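Local coordinates for protein N(2),N(2)-dimethylguanosine tRNA methyltransferase (Pyrococcus horikoshii, PDB 2DUL) that probably transfers two methyl groups from S-adenosyl-L-methionine to the exocyclic amine of guanine 26 in tRNA, at residues H193-G196 with T197-V201. Residues are numbered along the deposited sequence; the frame is centred on the assembly and turned at random.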
loop_
_atom_site.group_PDB
_atom_site.type_symbol
_atom_site.label_atom_id
_atom_site.label_comp_id
_atom_site.label_asym_id
_atom_site.label_seq_id
_atom_site.Cartn_x
_atom_site.Cartn_y
_atom_site.Cartn_z
ATOM N N HIS A 193 -11.088 -7.155 2.214
ATOM C CA HIS A 193 -10.196 -6.004 2.233
ATOM C C HIS A 193 -8.807 -6.428 2.722
ATOM O O HIS A 193 -7.790 -6.025 2.154
ATOM C CB HIS A 193 -10.754 -4.904 3.139
ATOM C CG HIS A 193 -12.019 -4.285 2.628
ATOM N ND1 HIS A 193 -12.816 -3.470 3.405
ATOM C CD2 HIS A 193 -12.625 -4.361 1.419
ATOM C CE1 HIS A 193 -13.860 -3.075 2.697
ATOM N NE2 HIS A 193 -13.768 -3.601 1.488
ATOM N N GLU A 194 -8.759 -7.248 3.769
ATOM C CA GLU A 194 -7.464 -7.679 4.274
ATOM C C GLU A 194 -6.831 -8.751 3.395
ATOM O O GLU A 194 -5.628 -8.707 3.140
ATOM C CB GLU A 194 -7.551 -8.196 5.713
ATOM C CG GLU A 194 -6.149 -8.482 6.275
ATOM C CD GLU A 194 -6.132 -8.896 7.729
ATOM O OE1 GLU A 194 -7.062 -8.529 8.474
ATOM O OE2 GLU A 194 -5.159 -9.571 8.136
ATOM N N VAL A 195 -7.626 -9.719 2.942
ATOM C CA VAL A 195 -7.087 -10.781 2.088
ATOM C C VAL A 195 -6.500 -10.165 0.817
ATOM O O VAL A 195 -5.406 -10.541 0.375
ATOM C CB VAL A 195 -8.175 -11.821 1.729
ATOM C CG1 VAL A 195 -7.641 -12.819 0.700
ATOM C CG2 VAL A 195 -8.606 -12.563 2.988
ATOM N N GLY A 196 -7.220 -9.205 0.242
ATOM C CA GLY A 196 -6.736 -8.537 -0.952
ATOM C C GLY A 196 -5.415 -7.839 -0.673
ATOM O O GLY A 196 -4.503 -7.842 -1.510
ATOM N N THR A 197 -5.310 -7.242 0.512
ATOM C CA THR A 197 -4.096 -6.541 0.906
ATOM C C THR A 197 -2.953 -7.548 1.069
ATOM O O THR A 197 -1.823 -7.284 0.658
ATOM C CB THR A 197 -4.302 -5.760 2.233
ATOM O OG1 THR A 197 -5.281 -4.733 2.035
ATOM C CG2 THR A 197 -3.010 -5.116 2.687
ATOM N N ARG A 198 -3.251 -8.704 1.657
ATOM C CA ARG A 198 -2.232 -9.734 1.848
ATOM C C ARG A 198 -1.862 -10.398 0.527
ATOM O O ARG A 198 -0.743 -10.880 0.369
ATOM C CB ARG A 198 -2.706 -10.777 2.866
ATOM C CG ARG A 198 -2.674 -10.244 4.287
ATOM C CD ARG A 198 -3.207 -11.234 5.307
ATOM N NE ARG A 198 -3.197 -10.623 6.635
ATOM C CZ ARG A 198 -2.117 -10.502 7.400
ATOM N NH1 ARG A 198 -2.214 -9.915 8.586
ATOM N NH2 ARG A 198 -0.945 -10.987 6.995
ATOM N N ILE A 199 -2.799 -10.424 -0.422
ATOM C CA ILE A 199 -2.517 -10.987 -1.740
ATOM C C ILE A 199 -1.522 -10.059 -2.440
ATOM O O ILE A 199 -0.564 -10.513 -3.067
ATOM C CB ILE A 199 -3.803 -11.117 -2.612
ATOM C CG1 ILE A 199 -4.638 -12.310 -2.131
ATOM C CG2 ILE A 199 -3.422 -11.327 -4.089
ATOM C CD1 ILE A 199 -6.020 -12.404 -2.770
ATOM N N LEU A 200 -1.736 -8.753 -2.310
ATOM C CA LEU A 200 -0.843 -7.774 -2.929
ATOM C C LEU A 200 0.572 -7.910 -2.360
ATOM O O LEU A 200 1.550 -7.946 -3.103
ATOM C CB LEU A 200 -1.344 -6.353 -2.664
ATOM C CG LEU A 200 -1.120 -5.262 -3.719
ATOM C CD1 LEU A 200 -1.173 -3.903 -3.027
ATOM C CD2 LEU A 200 0.200 -5.446 -4.430
ATOM N N VAL A 201 0.686 -7.962 -1.037
ATOM C CA VAL A 201 2.005 -8.094 -0.423
ATOM C C VAL A 201 2.637 -9.402 -0.877
ATOM O O VAL A 201 3.822 -9.450 -1.213
ATOM C CB VAL A 201 1.914 -8.087 1.118
ATOM C CG1 VAL A 201 3.298 -8.332 1.725
ATOM C CG2 VAL A 201 1.347 -6.743 1.597
#
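With CG anti to the backbone N (chi1 -173°), E194 runs alongside R198, whose CG instead lies anti to the carbonyl carbon (chi1 -74°) and whose chain then extends to NE: a worked example of an i to i+4 salt bridge on one helix. The guanidinium meets the carboxylate side-on, yet both of its nitrogens converge on one oxygen, E194 OE2, 2.7 Å from R198 NE on its anti lone pair and 3.0 Å from R198 NH1. That oxygen lies in the guanidinium plane, although the carboxylate is turned 42° against it. One residue earlier, on the adjoining side of the helix, which packs on strands 213-223 and 226-235, T197 reaches back a turn with OG1 to H193 O (2.8 Å), which also accepts T197 N from the other face of its carbonyl plane. On a further side, V195 CG1 touches I199 CD1 at 3.9 Å. The ion pair joins helix 192-209 to the end of strand 273-277 and beyond, R198 NH2 reaching the W277 and G279 carbonyls; E194 OE1 forms a salt bridge with K363 and OE2 also accepts the L320 amide. A methionine in place of R198 would probably leave those carbonyls without this donor and the buried carboxylate without the arginine that grips it with two nitrogens. Flanked by lysine and arginine, E194 is likely to stay ionised despite its burial.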